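Local structure of peptidoglycan-recognition protein (Apis mellifera, 5XZ3) at residues E15-Q20 against N53-R58; N66-G71 against E91-Y96; A123-I128 against Q164-W169. The protein probably recognises bacterial peptidoglycan in honey bee immunity, using a fold of the N-acetylmuramoyl-L-alanine amidase family. All coordinates share one frame; numbering follows the deposited sequence.

Contact 1. Residues E15-Q20 against N53-R58; sequences EWTNVQ and NIENIR
Trp16, Thr17 and Val19 meet Ile54, Glu55 and Arg58 where the chain leaving the short helix 13-16 runs against the long helix 47-64 of the amidase-like fold; the incoming chain forms an ST turn at Thr17, and this turn faces a salt bridge lying along the helix.

The apolar part centres on the indole of Trp16, which is held on both faces. Over one, Ile54 CG2 makes a CH-pi contact, standing 3.4 Å from the centroid of the six-membered ring and only 2° off its normal; on the opposite face lies the methyl CG2 of Thr17, the next residue in the chain. Arg58 CB approaches the ring edge, 3.7 Å from Trp16 CZ3. A broad flat ring suits this place because branched methyl groups can lie on it, while its one N-H finds a partner in the backbone oxygen of Glu84.

The polar part is built round the carboxylate of Glu55. Arg58 grips it side-on, with NE 2.7 Å from Glu55 OE1 and NH1 2.7 Å from Glu55 OE2, both on the syn side, so the two groups fix each other's rotation. From above the carboxylate plane, 47° out of it, Thr17 OG1 donates to Glu55 OE1 at 2.9 Å, giving that oxygen a second donor. The same hydroxyl accepts from Val19 N at 3.1 Å, closing the ST turn. Threonine thus serves three ways: donor, acceptor and, through its methyl, a cover for the indole. With CG anti to its backbone N (chi1 -173°) and a bend farther out, Glu55 reaches across to this hydroxyl.

Val19 completes the contact by lying over one face of the Arg58 guanidinium, its CB above the centre of the group and its CG1 3.4 Å from Arg58 NH2.

Contact 2. Residues N66-G71 against E91-Y96; sequences NWHDIG and EGAHTY
A chi1 of 62° places the ring of His68 between its own backbone N and carbonyl carbon and swings NE2 to the backbone oxygen of Glu91; a similar torsion in His94 (47°) turns the edge of its imidazole toward Gly71 O. His68 NE2 donates to Glu91 O at 3.1 Å, nearly straight and in the ring plane, though tilted from the plane of the carbonyl. The backbone bond Ala93 N to Gly71 O, 2.9 Å, joins the two loops directly, and His94 CD2 comes within 3.3 Å of that same oxygen. Gly71 and Gly92 suit their places because a CB on either would run into a backbone oxygen of the other loop. Ala93 is small enough to fit beside both aromatic rings: Ala93 CB lies over one face of the Trp67 indole, 4.0 Å from Trp67 CE3, and also touches His68. Farther along, His94 ND1 and Thr95 OG1 share a hydrogen bond of 2.7 Å, and Thr95 OG1 also bonds His37 NE2. A sulfate ion near Glu91, probably from the crystallisation liquor, only hints at a pocket. Loops leading into strands 74-76 and 102-107 are consistent with the peptidoglycan-binding groove of relatives with this fold.

Contact 3. Residues A123-I128 against Q164-W169; sequences AAHKLI and QNWPEW
Trp166 packs its indole against Ala124, His125 and Ile128 of helix 118-133, while Glu168, two residues on, reaches back to the same helix. The apolar contacts lie along the benzene end of the indole: Ala124 CB is 3.8 Å from Trp166 CH2, and Ile128 CD1 is 3.6 Å from Trp166 CZ3. An alanine lets the helix come close here, whereas the longer isoleucine reaches out to the ring. Trp166 CG stands opposite the carbonyl carbon (chi1 -70°), and the Trp166 side chain also touches Leu121 and Val143, filling the join between the helix and strand 141-145.

The aromatic contact is of another kind. The His125 ring meets the five-membered ring of Trp166 obliquely, centroids 4.3 Å apart and planes at 47°. How its imidazole is turned is uncertain, and its close approach to the Glu168 carboxylate is doubtful.

A type I beta turn from Trp166 to Trp169, closed by Trp169 N to Trp166 O at 3.0 Å, brings Glu168 round to the helix. Replacing Trp166 by an alanine would probably open a gap beside Ile128 and leave His125 free to turn.

The secure part of the contact, Trp166 with Ala124 and Ile128, is therefore apolar packing, and any polar contribution from His125 and Glu168 is left open by the model.

The three contacts follow one another along the chain without overlapping. Contacts 1 and 2 are neighbours, with centres about 14 Å apart, and they touch through Ile70: its CD1 packs against Ile54, Ile57 and Arg58 of helix 47-64 and also meets Trp16. That helix therefore serves as a common support, and the loop that follows it carries one half of contact 2. Contact 3 lies across the centre of the chain, about 25 Å from contact 1 and about 23 Å from contact 2 between centres, where it joins helix 118-133 to the segment after helix 157-163 beside strands 102-107 and 141-145. Of the three, contact 2 alone may border the ligand-binding groove.

Contact 1. Residues E15-Q20 against N53-R58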
# COMPACT_ATOMS: atom_id res chain seq x y z
N GLU A 15 0.58 -6.59 -15.15
CA GLU A 15 -0.27 -7.75 -14.99
C GLU A 15 -1.72 -7.36 -14.73
O GLU A 15 -2.62 -8.19 -14.90
CB GLU A 15 0.22 -8.66 -13.87
CG GLU A 15 1.56 -9.32 -14.14
CD GLU A 15 2.01 -10.18 -12.97
OE1 GLU A 15 2.98 -9.80 -12.29
OE2 GLU A 15 1.37 -11.24 -12.74
N TRP A 16 -1.96 -6.12 -14.32
CA TRP A 16 -3.33 -5.67 -14.06
C TRP A 16 -3.82 -4.50 -14.93
O TRP A 16 -5.01 -4.21 -14.92
CB TRP A 16 -3.60 -5.45 -12.55
CG TRP A 16 -2.81 -4.36 -11.89
CD1 TRP A 16 -1.65 -4.51 -11.17
CD2 TRP A 16 -3.12 -2.96 -11.88
NE1 TRP A 16 -1.22 -3.28 -10.72
CE2 TRP A 16 -2.10 -2.31 -11.13
CE3 TRP A 16 -4.15 -2.18 -12.43
CZ2 TRP A 16 -2.08 -0.93 -10.92
CZ3 TRP A 16 -4.13 -0.81 -12.22
CH2 TRP A 16 -3.10 -0.20 -11.47
N THR A 17 -2.92 -3.85 -15.67
CA THR A 17 -3.31 -2.73 -16.56
C THR A 17 -2.34 -2.59 -17.75
O THR A 17 -1.22 -3.09 -17.69
CB THR A 17 -3.42 -1.38 -15.81
OG1 THR A 17 -3.97 -0.36 -16.67
CG2 THR A 17 -2.06 -0.90 -15.26
N ASN A 18 -2.79 -1.92 -18.82
CA ASN A 18 -1.91 -1.54 -19.93
C ASN A 18 -1.60 -0.04 -19.92
O ASN A 18 -0.85 0.45 -20.78
CB ASN A 18 -2.50 -1.97 -21.29
CG ASN A 18 -2.87 -3.45 -21.34
OD1 ASN A 18 -4.04 -3.79 -21.24
ND2 ASN A 18 -1.87 -4.32 -21.47
N VAL A 19 -2.16 0.67 -18.95
CA VAL A 19 -2.01 2.12 -18.84
C VAL A 19 -0.85 2.50 -17.92
O VAL A 19 -0.90 2.26 -16.70
CB VAL A 19 -3.33 2.82 -18.40
CG1 VAL A 19 -3.18 4.33 -18.41
CG2 VAL A 19 -4.50 2.39 -19.27
N GLN A 20 0.18 3.11 -18.50
CA GLN A 20 1.35 3.59 -17.78
C GLN A 20 1.00 4.87 -17.02
O GLN A 20 0.02 5.53 -17.35
CB GLN A 20 2.50 3.87 -18.77
CG GLN A 20 2.95 2.67 -19.59
CD GLN A 20 3.97 1.81 -18.85
OE1 GLN A 20 3.63 0.74 -18.34
NE2 GLN A 20 5.22 2.29 -18.78
N ASN A 53 -10.84 -4.59 -9.75
CA ASN A 53 -11.05 -3.56 -8.74
C ASN A 53 -9.95 -2.52 -8.79
O ASN A 53 -10.23 -1.32 -8.79
CB ASN A 53 -11.14 -4.20 -7.36
CG ASN A 53 -12.50 -4.80 -7.08
OD1 ASN A 53 -13.26 -5.09 -8.01
ND2 ASN A 53 -12.82 -5.00 -5.81
N ILE A 54 -8.71 -2.99 -8.87
CA ILE A 54 -7.53 -2.11 -8.93
C ILE A 54 -7.48 -1.30 -10.23
O ILE A 54 -7.14 -0.10 -10.22
CB ILE A 54 -6.24 -2.91 -8.65
CG1 ILE A 54 -6.27 -3.42 -7.21
CG2 ILE A 54 -4.99 -2.05 -8.85
CD1 ILE A 54 -5.34 -4.58 -6.96
N GLU A 55 -7.85 -1.94 -11.34
CA GLU A 55 -7.98 -1.23 -12.61
C GLU A 55 -8.99 -0.07 -12.46
O GLU A 55 -8.75 1.02 -12.94
CB GLU A 55 -8.37 -2.20 -13.75
CG GLU A 55 -8.40 -1.71 -15.24
CD GLU A 55 -7.56 -0.46 -15.58
OE1 GLU A 55 -6.41 -0.29 -15.12
OE2 GLU A 55 -8.05 0.34 -16.42
N ASN A 56 -10.10 -0.32 -11.77
CA ASN A 56 -11.12 0.71 -11.55
C ASN A 56 -10.63 1.86 -10.65
O ASN A 56 -10.93 3.02 -10.92
CB ASN A 56 -12.43 0.11 -11.05
CG ASN A 56 -13.21 -0.61 -12.15
OD1 ASN A 56 -13.00 -0.38 -13.35
ND2 ASN A 56 -14.10 -1.49 -11.74
N ILE A 57 -9.87 1.52 -9.60
CA ILE A 57 -9.19 2.55 -8.78
C ILE A 57 -8.27 3.40 -9.65
O ILE A 57 -8.34 4.63 -9.60
CB ILE A 57 -8.45 1.97 -7.56
CG1 ILE A 57 -9.43 1.28 -6.59
CG2 ILE A 57 -7.79 3.09 -6.77
CD1 ILE A 57 -8.78 0.39 -5.55
N ARG A 58 -7.43 2.75 -10.47
CA ARG A 58 -6.50 3.47 -11.36
C ARG A 58 -7.24 4.43 -12.30
O ARG A 58 -6.85 5.60 -12.42
CB ARG A 58 -5.69 2.49 -12.21
CG ARG A 58 -4.58 3.16 -13.01
CD ARG A 58 -4.28 2.48 -14.35
NE ARG A 58 -5.45 2.28 -15.22
CZ ARG A 58 -6.03 3.22 -15.96
NH1 ARG A 58 -7.07 2.89 -16.71
NH2 ARG A 58 -5.59 4.48 -15.95

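Contact 2. Residues N66-G71 against E91-Y96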
# COMPACT_ATOMS: atom_id res chain seq x y z
N ASN A 66 -7.83 13.16 -12.70
CA ASN A 66 -6.68 13.66 -13.49
C ASN A 66 -5.36 13.61 -12.73
O ASN A 66 -4.54 14.50 -12.85
CB ASN A 66 -6.95 15.08 -14.04
CG ASN A 66 -8.21 15.14 -14.87
OD1 ASN A 66 -8.26 14.59 -15.97
ND2 ASN A 66 -9.24 15.80 -14.34
N TRP A 67 -5.17 12.55 -11.94
CA TRP A 67 -3.90 12.37 -11.24
C TRP A 67 -2.91 11.69 -12.18
O TRP A 67 -3.31 11.08 -13.16
CB TRP A 67 -4.10 11.51 -10.01
CG TRP A 67 -4.88 12.13 -8.90
CD1 TRP A 67 -5.48 13.36 -8.87
CD2 TRP A 67 -5.19 11.50 -7.66
NE1 TRP A 67 -6.13 13.55 -7.68
CE2 TRP A 67 -5.98 12.42 -6.91
CE3 TRP A 67 -4.90 10.25 -7.10
CZ2 TRP A 67 -6.46 12.13 -5.63
CZ3 TRP A 67 -5.38 9.95 -5.81
CH2 TRP A 67 -6.15 10.90 -5.10
N HIS A 68 -1.63 11.80 -11.84
CA HIS A 68 -0.53 11.29 -12.66
C HIS A 68 -0.52 9.75 -12.75
O HIS A 68 0.00 9.18 -13.70
CB HIS A 68 0.83 11.85 -12.16
CG HIS A 68 1.19 11.47 -10.74
ND1 HIS A 68 0.57 12.02 -9.64
CD2 HIS A 68 2.12 10.61 -10.26
CE1 HIS A 68 1.09 11.50 -8.54
NE2 HIS A 68 2.03 10.64 -8.89
N ASP A 69 -1.11 9.09 -11.75
CA ASP A 69 -0.96 7.64 -11.56
C ASP A 69 -2.03 7.16 -10.57
O ASP A 69 -2.70 7.99 -9.94
CB ASP A 69 0.44 7.36 -11.00
CG ASP A 69 0.95 5.96 -11.32
OD1 ASP A 69 0.16 5.11 -11.77
OD2 ASP A 69 2.17 5.72 -11.13
N ILE A 70 -2.20 5.85 -10.43
CA ILE A 70 -2.89 5.30 -9.25
C ILE A 70 -2.12 5.81 -8.03
O ILE A 70 -0.87 5.87 -8.03
CB ILE A 70 -3.03 3.76 -9.28
CG1 ILE A 70 -3.92 3.28 -8.09
CG2 ILE A 70 -1.65 3.08 -9.37
CD1 ILE A 70 -4.51 1.89 -8.19
N GLY A 71 -2.86 6.26 -7.02
CA GLY A 71 -2.28 7.00 -5.90
C GLY A 71 -1.53 6.16 -4.88
O GLY A 71 -0.68 6.69 -4.14
N GLU A 91 6.80 8.50 -6.68
CA GLU A 91 6.03 9.26 -5.70
C GLU A 91 4.52 9.06 -5.94
O GLU A 91 4.04 9.23 -7.06
CB GLU A 91 6.41 10.75 -5.77
CG GLU A 91 5.64 11.67 -4.84
CD GLU A 91 5.85 13.14 -5.13
OE1 GLU A 91 6.96 13.53 -5.60
OE2 GLU A 91 4.90 13.92 -4.86
N GLY A 92 3.80 8.68 -4.88
CA GLY A 92 2.36 8.44 -4.94
C GLY A 92 1.52 9.68 -4.64
O GLY A 92 2.03 10.80 -4.64
N ALA A 93 0.23 9.45 -4.42
CA ALA A 93 -0.73 10.52 -4.07
C ALA A 93 -1.73 9.88 -3.11
O ALA A 93 -2.82 9.45 -3.50
CB ALA A 93 -1.43 11.05 -5.32
N HIS A 94 -1.30 9.75 -1.86
CA HIS A 94 -2.04 9.01 -0.86
C HIS A 94 -2.10 9.72 0.49
O HIS A 94 -3.08 9.58 1.21
CB HIS A 94 -1.45 7.60 -0.68
CG HIS A 94 0.04 7.60 -0.54
ND1 HIS A 94 0.67 7.84 0.67
CD2 HIS A 94 1.02 7.40 -1.45
CE1 HIS A 94 1.98 7.78 0.49
NE2 HIS A 94 2.22 7.50 -0.78
N THR A 95 -1.05 10.46 0.86
CA THR A 95 -0.94 11.04 2.22
C THR A 95 -0.36 12.47 2.20
O THR A 95 0.84 12.64 2.01
CB THR A 95 -0.08 10.11 3.13
OG1 THR A 95 -0.51 8.75 2.97
CG2 THR A 95 -0.22 10.50 4.62
N TYR A 96 -1.21 13.49 2.41
CA TYR A 96 -0.74 14.89 2.42
C TYR A 96 0.46 15.08 3.33
O TYR A 96 0.45 14.67 4.50
CB TYR A 96 -1.84 15.87 2.87
CG TYR A 96 -3.12 15.80 2.08
CD1 TYR A 96 -3.12 16.02 0.70
CD2 TYR A 96 -4.34 15.51 2.72
CE1 TYR A 96 -4.30 15.94 -0.03
CE2 TYR A 96 -5.53 15.43 2.00
CZ TYR A 96 -5.49 15.65 0.62
OH TYR A 96 -6.64 15.57 -0.12

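Contact 3. Residues A123-I128 against Q164-W169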
# COMPACT_ATOMS: atom_id res chain seq x y z
N ALA A 123 0.66 -10.63 4.20
CA ALA A 123 1.15 -10.04 2.93
C ALA A 123 1.74 -8.64 3.09
O ALA A 123 2.84 -8.38 2.61
CB ALA A 123 0.06 -10.01 1.87
N ALA A 124 1.03 -7.75 3.77
CA ALA A 124 1.52 -6.37 4.00
C ALA A 124 2.78 -6.38 4.85
O ALA A 124 3.71 -5.63 4.58
CB ALA A 124 0.45 -5.50 4.63
N HIS A 125 2.81 -7.23 5.87
CA HIS A 125 3.99 -7.29 6.74
C HIS A 125 5.22 -7.84 6.01
O HIS A 125 6.34 -7.33 6.18
CB HIS A 125 3.73 -8.05 8.02
CG HIS A 125 4.81 -7.86 9.03
ND1 HIS A 125 4.97 -6.68 9.73
CD2 HIS A 125 5.84 -8.66 9.41
CE1 HIS A 125 6.01 -6.77 10.53
NE2 HIS A 125 6.56 -7.97 10.36
N LYS A 126 4.99 -8.84 5.16
CA LYS A 126 6.06 -9.39 4.32
C LYS A 126 6.59 -8.33 3.34
O LYS A 126 7.80 -8.27 3.09
CB LYS A 126 5.62 -10.64 3.55
CG LYS A 126 5.57 -11.92 4.39
CD LYS A 126 5.14 -13.10 3.52
CE LYS A 126 4.28 -14.10 4.28
NZ LYS A 126 3.91 -15.28 3.43
N LEU A 127 5.69 -7.48 2.84
CA LEU A 127 6.09 -6.44 1.92
C LEU A 127 7.05 -5.46 2.60
O LEU A 127 8.02 -5.01 1.99
CB LEU A 127 4.87 -5.71 1.37
CG LEU A 127 5.10 -4.62 0.34
CD1 LEU A 127 5.71 -5.14 -0.95
CD2 LEU A 127 3.77 -3.92 0.06
N ILE A 128 6.76 -5.14 3.86
CA ILE A 128 7.59 -4.23 4.64
C ILE A 128 8.99 -4.83 4.83
O ILE A 128 10.01 -4.16 4.55
CB ILE A 128 6.90 -3.83 5.97
CG1 ILE A 128 5.72 -2.90 5.67
CG2 ILE A 128 7.89 -3.14 6.91
CD1 ILE A 128 4.67 -2.82 6.77
N GLN A 164 -0.93 -2.21 14.84
CA GLN A 164 -0.26 -1.89 16.12
C GLN A 164 0.50 -3.07 16.75
O GLN A 164 1.37 -2.86 17.61
CB GLN A 164 -1.24 -1.31 17.13
CG GLN A 164 -1.68 0.10 16.79
CD GLN A 164 -2.63 0.66 17.81
OE1 GLN A 164 -3.83 0.38 17.77
NE2 GLN A 164 -2.10 1.41 18.76
N ASN A 165 0.18 -4.29 16.33
CA ASN A 165 0.94 -5.48 16.76
C ASN A 165 2.31 -5.60 16.09
O ASN A 165 3.19 -6.33 16.56
CB ASN A 165 0.13 -6.76 16.54
CG ASN A 165 -1.14 -6.81 17.39
OD1 ASN A 165 -1.17 -6.30 18.52
ND2 ASN A 165 -2.19 -7.44 16.86
N TRP A 166 2.49 -4.87 15.00
CA TRP A 166 3.73 -4.96 14.25
C TRP A 166 4.85 -4.24 14.95
O TRP A 166 4.66 -3.09 15.36
CB TRP A 166 3.58 -4.36 12.87
CG TRP A 166 2.71 -5.10 11.92
CD1 TRP A 166 2.26 -6.40 12.00
CD2 TRP A 166 2.26 -4.59 10.67
NE1 TRP A 166 1.51 -6.70 10.87
CE2 TRP A 166 1.50 -5.60 10.05
CE3 TRP A 166 2.39 -3.34 10.03
CZ2 TRP A 166 0.88 -5.42 8.79
CZ3 TRP A 166 1.77 -3.16 8.80
CH2 TRP A 166 1.03 -4.19 8.19
N PRO A 167 6.04 -4.87 15.06
CA PRO A 167 7.16 -4.22 15.74
C PRO A 167 7.63 -2.93 15.07
O PRO A 167 8.24 -2.08 15.74
CB PRO A 167 8.27 -5.28 15.69
CG PRO A 167 7.55 -6.58 15.50
CD PRO A 167 6.38 -6.25 14.63
N GLU A 168 7.35 -2.77 13.77
CA GLU A 168 7.78 -1.58 13.01
C GLU A 168 6.78 -0.42 13.19
O GLU A 168 7.09 0.72 12.83
CB GLU A 168 7.98 -1.89 11.51
CG GLU A 168 9.02 -2.95 11.16
CD GLU A 168 8.52 -4.40 11.28
OE1 GLU A 168 7.35 -4.60 11.66
OE2 GLU A 168 9.30 -5.34 10.99
N TRP A 169 5.60 -0.71 13.76
CA TRP A 169 4.61 0.35 14.02
C TRP A 169 5.14 1.31 15.10
O TRP A 169 5.72 0.87 16.09
CB TRP A 169 3.24 -0.23 14.41
CG TRP A 169 2.27 0.86 14.78
CD1 TRP A 169 1.59 1.66 13.92
CD2 TRP A 169 1.92 1.30 16.10
NE1 TRP A 169 0.83 2.58 14.61
CE2 TRP A 169 1.02 2.38 15.96
CE3 TRP A 169 2.30 0.90 17.39
CZ2 TRP A 169 0.46 3.04 17.05
CZ3 TRP A 169 1.74 1.57 18.50
CH2 TRP A 169 0.83 2.64 18.31